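Local structure of O-methyltransferase (Coxiella burnetii, 3TR6) at residues A[148-151]-A[152-155]; A[188-191]-A[192-195]; A[197-200]-A[201-204]. The protein probably transfers a methyl group from S-adenosylmethionine to a hydroxyl oxygen of an acceptor, with a bound metal ion beside the cofactor pocket. All blocks are in the same frame, centred on the assembly; numbering follows the deposited sequence.

Contact 1. Residues A[148-151]-A[152-155]; sequences ADKA and NTDL. With SAH (S-adenosyl-L-homocysteine), chain C.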
ATOM      1  N   ALA A 148     -11.830  -7.105  13.917  1.00 39.93           N
ATOM      2  CA  ALA A 148     -12.602  -7.443  15.110  1.00 44.36           C
ATOM      3  C   ALA A 148     -12.122  -8.759  15.720  1.00 43.30           C
ATOM      4  O   ALA A 148     -10.924  -9.028  15.767  1.00 46.41           O
ATOM      5  CB  ALA A 148     -14.084  -7.512  14.779  1.00 40.98           C
ATOM      6  N   ASP A 149     -13.055  -9.576  16.195  1.00 43.06           N
ATOM      7  CA  ASP A 149     -12.701 -10.883  16.741  1.00 45.61           C
ATOM      8  C   ASP A 149     -12.059 -11.753  15.663  1.00 44.00           C
ATOM      9  O   ASP A 149     -12.649 -11.984  14.607  1.00 42.18           O
ATOM     10  CB  ASP A 149     -13.926 -11.576  17.354  1.00 38.00           C
ATOM     11  CG  ASP A 149     -15.152 -11.511  16.455  1.00 49.37           C
ATOM     12  OD1 ASP A 149     -15.515 -10.399  16.012  1.00 45.60           O
ATOM     13  OD2 ASP A 149     -15.757 -12.574  16.192  1.00 48.39           O
ATOM     14  N   LYS A 150     -10.850 -12.238  15.936  1.00 47.03           N
ATOM     15  CA  LYS A 150     -10.057 -12.937  14.924  1.00 53.36           C
ATOM     16  C   LYS A 150     -10.627 -14.299  14.535  1.00 46.95           C
ATOM     17  O   LYS A 150     -10.384 -14.785  13.433  1.00 49.94           O
ATOM     18  CB  LYS A 150      -8.598 -13.080  15.373  1.00 49.10           C
ATOM     19  CG  LYS A 150      -7.970 -11.785  15.870  1.00 47.57           C
ATOM     20  CD  LYS A 150      -8.176 -10.633  14.893  1.00 43.66           C
ATOM     21  CE  LYS A 150      -7.648  -9.325  15.478  1.00 52.55           C
ATOM     22  NZ  LYS A 150      -8.136  -8.121  14.746  1.00 38.55           N
ATOM     23  N   ALA A 151     -11.381 -14.915  15.438  1.00 47.91           N
ATOM     24  CA  ALA A 151     -11.977 -16.217  15.158  1.00 50.57           C
ATOM     25  C   ALA A 151     -12.875 -16.164  13.920  1.00 53.52           C
ATOM     26  O   ALA A 151     -13.011 -17.150  13.193  1.00 45.81           O
ATOM     27  CB  ALA A 151     -12.761 -16.714  16.366  1.00 40.69           C
ATOM     28  N   ASN A 152     -13.476 -15.001  13.682  1.00 43.81           N
ATOM     29  CA  ASN A 152     -14.435 -14.843  12.596  1.00 42.45           C
ATOM     30  C   ASN A 152     -13.900 -14.162  11.340  1.00 46.65           C
ATOM     31  O   ASN A 152     -14.689 -13.728  10.500  1.00 47.94           O
ATOM     32  CB  ASN A 152     -15.668 -14.076  13.086  1.00 46.12           C
ATOM     33  CG  ASN A 152     -16.670 -14.965  13.792  1.00 46.71           C
ATOM     34  OD1 ASN A 152     -16.829 -16.136  13.444  1.00 41.97           O
ATOM     35  ND2 ASN A 152     -17.356 -14.412  14.786  1.00 40.33           N
ATOM     36  N   THR A 153     -12.580 -14.063  11.191  1.00 39.48           N
ATOM     37  CA  THR A 153     -12.041 -13.318  10.054  1.00 45.93           C
ATOM     38  C   THR A 153     -12.392 -13.962   8.712  1.00 42.26           C
ATOM     39  O   THR A 153     -12.630 -13.255   7.737  1.00 43.67           O
ATOM     40  CB  THR A 153     -10.505 -13.063  10.138  1.00 45.33           C
ATOM     41  OG1 THR A 153      -9.792 -14.244   9.755  1.00 54.10           O
ATOM     42  CG2 THR A 153     -10.091 -12.636  11.535  1.00 41.02           C
ATOM     43  N   ASP A 154     -12.428 -15.292   8.658  1.00 40.92           N
ATOM     44  CA  ASP A 154     -12.794 -15.972   7.413  1.00 40.58           C
ATOM     45  C   ASP A 154     -14.238 -15.667   7.038  1.00 38.95           C
ATOM     46  O   ASP A 154     -14.530 -15.313   5.897  1.00 41.21           O
ATOM     47  CB  ASP A 154     -12.583 -17.486   7.508  1.00 42.64           C
ATOM     48  CG  ASP A 154     -12.715 -18.177   6.157  1.00 41.50           C
ATOM     49  OD1 ASP A 154     -11.725 -18.189   5.399  1.00 39.42           O
ATOM     50  OD2 ASP A 154     -13.808 -18.697   5.850  1.00 43.80           O
ATOM     51  N   LEU A 155     -15.138 -15.806   8.008  1.00 41.91           N
ATOM     52  CA  LEU A 155     -16.529 -15.409   7.829  1.00 37.12           C
ATOM     53  C   LEU A 155     -16.632 -13.977   7.306  1.00 42.24           C
ATOM     54  O   LEU A 155     -17.211 -13.742   6.246  1.00 41.01           O
ATOM     55  CB  LEU A 155     -17.297 -15.529   9.147  1.00 43.48           C
ATOM     56  CG  LEU A 155     -18.737 -15.006   9.122  1.00 42.98           C
ATOM     57  CD1 LEU A 155     -19.580 -15.796   8.130  1.00 37.57           C
ATOM     58  CD2 LEU A 155     -19.352 -15.052  10.509  1.00 42.05           C
TER
HETATM   59  N   SAH C 224     -10.061  -0.865  14.313  1.00 35.42           N
HETATM   60  CA  SAH C 224     -10.119  -0.688  15.738  1.00 37.43           C
HETATM   61  CB  SAH C 224      -9.657  -1.935  16.473  1.00 29.64           C
HETATM   62  CG  SAH C 224     -10.718  -2.714  17.215  1.00 40.52           C
HETATM   63  SD  SAH C 224     -10.170  -4.053  18.264  1.00 37.09           S
HETATM   64  C   SAH C 224      -9.264   0.465  16.137  1.00 39.23           C
HETATM   65  O   SAH C 224      -8.894   0.570  17.339  1.00 39.81           O
HETATM   66  OXT SAH C 224      -8.911   1.328  15.295  1.00 34.01           O
HETATM   67  C5' SAH C 224     -11.411  -5.336  18.306  1.00 37.87           C
HETATM   68  C4' SAH C 224     -12.773  -4.920  18.468  1.00 44.23           C
HETATM   69  O4' SAH C 224     -13.669  -5.962  17.945  1.00 41.33           O
HETATM   70  C3' SAH C 224     -13.103  -4.772  19.900  1.00 45.83           C
HETATM   71  O3' SAH C 224     -13.545  -3.498  20.129  1.00 43.38           O
HETATM   72  C2' SAH C 224     -14.182  -5.740  20.153  1.00 49.06           C
HETATM   73  O2' SAH C 224     -15.124  -5.207  20.998  1.00 43.11           O
HETATM   74  C1' SAH C 224     -14.765  -5.963  18.806  1.00 46.32           C
HETATM   75  N9  SAH C 224     -15.538  -7.190  18.634  1.00 48.01           N
HETATM   76  C8  SAH C 224     -15.286  -8.388  19.184  1.00 46.66           C
HETATM   77  N7  SAH C 224     -16.233  -9.242  18.762  1.00 42.07           N
HETATM   78  C5  SAH C 224     -17.084  -8.589  17.945  1.00 46.53           C
HETATM   79  C6  SAH C 224     -18.229  -8.961  17.235  1.00 39.75           C
HETATM   80  N6  SAH C 224     -18.725 -10.299  17.294  1.00 34.75           N
HETATM   81  N1  SAH C 224     -18.860  -8.035  16.493  1.00 44.20           N
HETATM   82  C2  SAH C 224     -18.409  -6.775  16.428  1.00 48.99           C
HETATM   83  N3  SAH C 224     -17.317  -6.387  17.099  1.00 42.87           N
HETATM   84  C4  SAH C 224     -16.639  -7.270  17.860  1.00 49.27           C
HETATM   85  O   HOH W   1     -14.863 -17.877  10.715  1.00 39.25           O

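Contact 2. Residues A[188-191]-A[192-195]; sequences SENN and QLIR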
ATOM      1  N   SER A 188      -1.548 -22.369  19.083  1.00 59.45           N
ATOM      2  CA  SER A 188      -2.711 -21.792  19.747  1.00 65.99           C
ATOM      3  C   SER A 188      -3.873 -21.719  18.755  1.00 73.43           C
ATOM      4  O   SER A 188      -3.660 -21.537  17.556  1.00 67.23           O
ATOM      5  CB  SER A 188      -2.396 -20.414  20.336  1.00 62.16           C
ATOM      6  OG  SER A 188      -1.923 -19.519  19.350  1.00 71.79           O
ATOM      7  N   GLU A 189      -5.095 -21.883  19.254  1.00 76.74           N
ATOM      8  CA  GLU A 189      -6.281 -21.917  18.401  1.00 75.86           C
ATOM      9  C   GLU A 189      -6.286 -20.806  17.353  1.00 73.41           C
ATOM     10  O   GLU A 189      -6.430 -21.065  16.156  1.00 61.29           O
ATOM     11  CB  GLU A 189      -7.555 -21.851  19.251  1.00 76.03           C
ATOM     12  CG  GLU A 189      -8.815 -21.443  18.491  1.00 82.48           C
ATOM     13  CD  GLU A 189      -9.286 -22.496  17.499  1.00 99.54           C
ATOM     14  OE1 GLU A 189      -8.508 -23.426  17.190  1.00 97.98           O
ATOM     15  OE2 GLU A 189     -10.441 -22.393  17.029  1.00 92.29           O
ATOM     16  N   ASN A 190      -6.122 -19.569  17.811  1.00 67.28           N
ATOM     17  CA  ASN A 190      -6.176 -18.415  16.922  1.00 66.53           C
ATOM     18  C   ASN A 190      -5.027 -18.359  15.919  1.00 62.78           C
ATOM     19  O   ASN A 190      -5.191 -17.873  14.799  1.00 59.18           O
ATOM     20  CB  ASN A 190      -6.250 -17.115  17.726  1.00 64.10           C
ATOM     21  CG  ASN A 190      -7.636 -16.498  17.705  1.00 67.30           C
ATOM     22  OD1 ASN A 190      -8.588 -17.101  17.206  1.00 61.88           O
ATOM     23  ND2 ASN A 190      -7.757 -15.293  18.249  1.00 62.50           N
ATOM     24  N   ASN A 191      -3.864 -18.858  16.317  1.00 57.66           N
ATOM     25  CA  ASN A 191      -2.714 -18.849  15.426  1.00 56.87           C
ATOM     26  C   ASN A 191      -2.911 -19.792  14.244  1.00 52.19           C
ATOM     27  O   ASN A 191      -2.544 -19.468  13.116  1.00 54.25           O
ATOM     28  CB  ASN A 191      -1.435 -19.197  16.185  1.00 54.66           C
ATOM     29  CG  ASN A 191      -0.189 -18.796  15.429  1.00 53.49           C
ATOM     30  OD1 ASN A 191       0.144 -17.614  15.350  1.00 53.88           O
ATOM     31  ND2 ASN A 191       0.509 -19.778  14.872  1.00 54.41           N
ATOM     32  N   GLN A 192      -3.500 -20.953  14.502  1.00 54.59           N
ATOM     33  CA  GLN A 192      -3.779 -21.910  13.438  1.00 60.51           C
ATOM     34  C   GLN A 192      -4.857 -21.398  12.480  1.00 50.51           C
ATOM     35  O   GLN A 192      -4.829 -21.699  11.288  1.00 42.02           O
ATOM     36  CB  GLN A 192      -4.172 -23.268  14.025  1.00 65.84           C
ATOM     37  CG  GLN A 192      -2.994 -24.086  14.541  1.00 72.72           C
ATOM     38  CD  GLN A 192      -2.080 -24.571  13.425  1.00 79.98           C
ATOM     39  OE1 GLN A 192      -0.937 -24.127  13.300  1.00 78.17           O
ATOM     40  NE2 GLN A 192      -2.581 -25.496  12.612  1.00 79.38           N
ATOM     41  N   LEU A 193      -5.802 -20.624  13.006  1.00 52.79           N
ATOM     42  CA  LEU A 193      -6.851 -20.034  12.178  1.00 52.56           C
ATOM     43  C   LEU A 193      -6.292 -19.016  11.189  1.00 50.74           C
ATOM     44  O   LEU A 193      -6.719 -18.966  10.034  1.00 41.12           O
ATOM     45  CB  LEU A 193      -7.930 -19.372  13.040  1.00 47.27           C
ATOM     46  CG  LEU A 193      -9.055 -20.274  13.543  1.00 57.32           C
ATOM     47  CD1 LEU A 193     -10.181 -19.429  14.104  1.00 59.61           C
ATOM     48  CD2 LEU A 193      -9.565 -21.168  12.423  1.00 52.72           C
ATOM     49  N   ILE A 194      -5.344 -18.206  11.650  1.00 45.66           N
ATOM     50  CA  ILE A 194      -4.755 -17.163  10.818  1.00 38.94           C
ATOM     51  C   ILE A 194      -3.765 -17.741   9.813  1.00 39.43           C
ATOM     52  O   ILE A 194      -3.653 -17.252   8.690  1.00 34.59           O
ATOM     53  CB  ILE A 194      -4.079 -16.071  11.667  1.00 44.60           C
ATOM     54  CG1 ILE A 194      -5.127 -15.341  12.507  1.00 52.03           C
ATOM     55  CG2 ILE A 194      -3.338 -15.084  10.781  1.00 36.22           C
ATOM     56  CD1 ILE A 194      -6.348 -14.918  11.711  1.00 51.68           C
ATOM     57  N   ARG A 195      -3.049 -18.785  10.216  1.00 41.79           N
ATOM     58  CA  ARG A 195      -2.159 -19.478   9.293  1.00 42.81           C
ATOM     59  C   ARG A 195      -2.980 -20.119   8.182  1.00 40.40           C
ATOM     60  O   ARG A 195      -2.620 -20.057   7.007  1.00 42.32           O
ATOM     61  CB  ARG A 195      -1.316 -20.528  10.023  1.00 37.57           C
ATOM     62  CG  ARG A 195      -0.133 -19.945  10.783  1.00 42.26           C
ATOM     63  CD  ARG A 195       0.685 -21.027  11.470  1.00 49.56           C
ATOM     64  NE  ARG A 195       0.998 -22.126  10.561  1.00 68.62           N
ATOM     65  CZ  ARG A 195       2.055 -22.157   9.755  1.00 65.18           C
ATOM     66  NH1 ARG A 195       2.916 -21.147   9.743  1.00 51.29           N
ATOM     67  NH2 ARG A 195       2.253 -23.202   8.962  1.00 63.26           N
TER

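Contact 3. Residues A[197-200]-A[201-204]; sequences FNQK and VYKD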
ATOM      1  N   PHE A 197      -5.908 -19.111   7.262  1.00 37.68           N
ATOM      2  CA  PHE A 197      -6.532 -18.014   6.524  1.00 35.30           C
ATOM      3  C   PHE A 197      -5.589 -17.375   5.508  1.00 37.32           C
ATOM      4  O   PHE A 197      -5.983 -17.095   4.374  1.00 36.94           O
ATOM      5  CB  PHE A 197      -7.056 -16.945   7.491  1.00 33.57           C
ATOM      6  CG  PHE A 197      -7.545 -15.696   6.810  1.00 34.31           C
ATOM      7  CD1 PHE A 197      -8.837 -15.617   6.309  1.00 39.76           C
ATOM      8  CD2 PHE A 197      -6.710 -14.598   6.668  1.00 35.69           C
ATOM      9  CE1 PHE A 197      -9.286 -14.464   5.679  1.00 37.86           C
ATOM     10  CE2 PHE A 197      -7.153 -13.444   6.039  1.00 34.43           C
ATOM     11  CZ  PHE A 197      -8.441 -13.377   5.546  1.00 31.68           C
ATOM     12  N   ASN A 198      -4.347 -17.139   5.923  1.00 37.64           N
ATOM     13  CA  ASN A 198      -3.354 -16.531   5.046  1.00 31.28           C
ATOM     14  C   ASN A 198      -3.096 -17.355   3.792  1.00 34.17           C
ATOM     15  O   ASN A 198      -2.925 -16.804   2.708  1.00 35.79           O
ATOM     16  CB  ASN A 198      -2.045 -16.279   5.797  1.00 34.61           C
ATOM     17  CG  ASN A 198      -2.160 -15.161   6.815  1.00 33.90           C
ATOM     18  OD1 ASN A 198      -3.021 -14.291   6.705  1.00 34.49           O
ATOM     19  ND2 ASN A 198      -1.282 -15.178   7.812  1.00 33.84           N
ATOM     20  N   GLN A 199      -3.067 -18.677   3.945  1.00 35.88           N
ATOM     21  CA  GLN A 199      -2.890 -19.573   2.807  1.00 36.62           C
ATOM     22  C   GLN A 199      -4.121 -19.558   1.909  1.00 32.83           C
ATOM     23  O   GLN A 199      -4.009 -19.611   0.685  1.00 37.22           O
ATOM     24  CB  GLN A 199      -2.599 -21.000   3.273  1.00 37.04           C
ATOM     25  CG  GLN A 199      -1.226 -21.177   3.904  1.00 61.40           C
ATOM     26  CD  GLN A 199      -0.086 -21.011   2.902  1.00 75.72           C
ATOM     27  OE1 GLN A 199      -0.303 -21.020   1.686  1.00 59.40           O
ATOM     28  NE2 GLN A 199       1.138 -20.862   3.412  1.00 56.05           N
ATOM     29  N   LYS A 200      -5.293 -19.486   2.526  1.00 32.30           N
ATOM     30  CA  LYS A 200      -6.550 -19.425   1.792  1.00 36.52           C
ATOM     31  C   LYS A 200      -6.598 -18.198   0.876  1.00 40.17           C
ATOM     32  O   LYS A 200      -6.935 -18.310  -0.305  1.00 39.05           O
ATOM     33  CB  LYS A 200      -7.731 -19.424   2.766  1.00 33.78           C
ATOM     34  CG  LYS A 200      -9.098 -19.403   2.109  1.00 35.12           C
ATOM     35  CD  LYS A 200      -9.684 -18.002   2.092  1.00 37.86           C
ATOM     36  CE  LYS A 200     -11.167 -18.033   1.760  1.00 44.41           C
ATOM     37  NZ  LYS A 200     -11.944 -18.826   2.757  1.00 38.45           N
ATOM     38  N   VAL A 201      -6.251 -17.037   1.424  1.00 33.16           N
ATOM     39  CA  VAL A 201      -6.245 -15.794   0.660  1.00 36.26           C
ATOM     40  C   VAL A 201      -5.181 -15.801  -0.436  1.00 32.91           C
ATOM     41  O   VAL A 201      -5.429 -15.361  -1.557  1.00 37.95           O
ATOM     42  CB  VAL A 201      -6.038 -14.567   1.572  1.00 30.40           C
ATOM     43  CG1 VAL A 201      -5.710 -13.336   0.742  1.00 30.88           C
ATOM     44  CG2 VAL A 201      -7.266 -14.327   2.429  1.00 30.38           C
ATOM     45  N   TYR A 202      -3.999 -16.303  -0.102  1.00 30.33           N
ATOM     46  CA  TYR A 202      -2.902 -16.407  -1.058  1.00 34.56           C
ATOM     47  C   TYR A 202      -3.283 -17.263  -2.270  1.00 42.62           C
ATOM     48  O   TYR A 202      -2.812 -17.028  -3.386  1.00 35.49           O
ATOM     49  CB  TYR A 202      -1.659 -16.979  -0.366  1.00 31.73           C
ATOM     50  CG  TYR A 202      -0.487 -17.216  -1.287  1.00 32.97           C
ATOM     51  CD1 TYR A 202       0.099 -16.165  -1.976  1.00 32.45           C
ATOM     52  CD2 TYR A 202       0.038 -18.491  -1.459  1.00 35.32           C
ATOM     53  CE1 TYR A 202       1.171 -16.376  -2.820  1.00 37.72           C
ATOM     54  CE2 TYR A 202       1.110 -18.714  -2.299  1.00 36.34           C
ATOM     55  CZ  TYR A 202       1.674 -17.652  -2.977  1.00 41.81           C
ATOM     56  OH  TYR A 202       2.744 -17.865  -3.813  1.00 39.55           O
ATOM     57  N   LYS A 203      -4.146 -18.250  -2.044  1.00 40.69           N
ATOM     58  CA  LYS A 203      -4.571 -19.162  -3.100  1.00 39.51           C
ATOM     59  C   LYS A 203      -5.868 -18.712  -3.767  1.00 43.41           C
ATOM     60  O   LYS A 203      -6.224 -19.197  -4.840  1.00 43.66           O
ATOM     61  CB  LYS A 203      -4.731 -20.585  -2.548  1.00 44.13           C
ATOM     62  CG  LYS A 203      -3.419 -21.318  -2.331  1.00 49.27           C
ATOM     63  CD  LYS A 203      -2.617 -21.357  -3.627  1.00 64.07           C
ATOM     64  CE  LYS A 203      -1.300 -22.096  -3.457  1.00 74.26           C
ATOM     65  NZ  LYS A 203      -0.500 -22.085  -4.715  1.00 66.36           N
ATOM     66  N   ASP A 204      -6.571 -17.785  -3.124  1.00 41.97           N
ATOM     67  CA  ASP A 204      -7.868 -17.324  -3.611  1.00 38.83           C
ATOM     68  C   ASP A 204      -7.753 -16.593  -4.952  1.00 39.89           C
ATOM     69  O   ASP A 204      -7.119 -15.543  -5.049  1.00 43.54           O
ATOM     70  CB  ASP A 204      -8.538 -16.433  -2.562  1.00 36.67           C
ATOM     71  CG  ASP A 204      -9.962 -16.072  -2.925  1.00 38.04           C
ATOM     72  OD1 ASP A 204     -10.450 -16.554  -3.966  1.00 43.40           O
ATOM     73  OD2 ASP A 204     -10.600 -15.314  -2.165  1.00 33.39           O
TER

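Contact 1. Residues A[148-151]-A[152-155]
D149 and N152 meet through their side chains just ahead of helix 153-163. The carboxylate takes a bond on each oxygen: OD2 of D149 accepts from ND2 of N152 at 2.8 Å, and OD1 of D149 accepts from the hydroxyl of Y156, one turn further on. The first bond is bent, 132° at the hydrogen: OD2 lies out of the amide plane of N152, and the carboxylate and amide planes are 86° apart. With CG of D149 tucked between its backbone N and carbonyl carbon (chi1 46°), OD1 also comes to 3.1 Å from N7 of S-adenosylhomocysteine, while A148 packs against the ribose oxygen O4'.

The backbone turns over the same residues. N152 N donates to D149 O at 3.3 Å, and T153 N donates to K150 O, an acceptor whose place in the model is less sure. K150 folds back at chi2, and its NZ reaches A148 O at 3.1 Å on an in-plane lone pair, close to the nickel ion held by D147, D173 and N174. A water takes up A151 O.

N152 sits at the N-cap position, yet its ND2 turns back to D149, and the side chain makes no capping bond. In this Rossmann-like methyltransferase, the second-shell donors N152 and Y156 would limit the rotation of the carboxylate beside the adenine.

Contact 2. Residues A[188-191]-A[192-195]
The amide of N191 lies beside the aliphatic part of R195, one turn on, with ND2 of N191 3.6 Å from CD of R195. The amide and guanidinium planes are only 21° apart, but the two groups do not stack: the touch is made by the arginine's methylenes. N191 gets there with CG anti to its backbone N (chi1 -162°). The polar ends look elsewhere: NH1 of R195 donates to V181 O, and ND2 of N191 makes a weak bond to Q180 O, both partners lying in the loop before the helix. At the other flat groups, CD1 of L193 is met by OE2 of the E189 carboxylate and by OD1 of the N190 amide, each at 4.2 Å, a loose fit in which the leucine lies across both side chains.

All this belongs to the first two turns of helix 189-203, which in the chain precedes the two antiparallel strands 207-212 and 218-223 at one side of the Rossmann-like sheet. S188 is the N-cap residue; its OG bonds to N186 OD1. The i to i+4 ladder starts from its carbonyl, with Q192 N to S188 O at 3.1 Å and 162° at the hydrogen. L193 N to E189 O and I194 N to N190 O follow, both 3.2 Å, and R195 N continues the series to N191 O at 3.0 Å. CG1 of I194 lies 3.4 Å from the carbonyl oxygen of N190. Beyond the chain, R195 packs on Y18 of the second subunit.

Contact 3. Residues A[197-200]-A[201-204]
The apolar part of this contact is F197 with V201, one turn apart near the C-terminal end of helix 189-203. CG2 of V201 sits over one face of the phenyl ring, displaced toward the rim, and makes a CH-pi contact 3.8 Å from the ring centroid; its nearest ring atom is CZ of F197 at 3.5 Å. The ring of F197 swings forward along the helix, toward V201; a chi1 of 172° sets CG of F197 opposite its backbone N.

Q199 and Y202 touch only loosely. Their side chains run side by side in the same direction, OE1 of Q199 4.1 Å from CD2 of Y202, with amide and ring almost perpendicular.

Backbone bonds make up the third group. V201 N to F197 O and Y202 N to N198 O are both 3.0 Å and regular, while K203 N to Q199 O is more bent, 136° at the hydrogen. At the last turn K200 O receives two weak bonds, from K203 N and from D204 N, as the helix ends and D204 leaves helical geometry.

Other partners take up the side chains: the F197 ring meets Y157 of helix 153-163 edge-to-face, K200 NZ forms salt bridges with D154 and E158, and D204 pairs with R206 and accepts from Y157 OH. On the second subunit, L24 O bonds the hydroxyl of Y202 and Y18 bonds N198. One flank of the helix is thus held to helix 153-163 by aromatic packing and charge, whereas Y202 and N198 engage the dimer interface.

How the contacts relate
Contact 1 comes first along the chain, in the turn that leads from strand 141-146 into helix 153-163. Contacts 2 and 3 follow in series on helix 189-203, near its start and its end; each closes only a local turn, and none of the three nests or crosses. The ties between them are lateral. K150 and T153 of contact 1 pack on N190 and I194 of contact 2, while OG1 of T153 lies 3.8 Å from CD1 of F197 in contact 3. Helix 189-203 is joined to the turn before helix 153-163 at N190 and L193, and to that helix from I194 to V201, bringing cofactor pocket and subunit interface onto neighbouring elements.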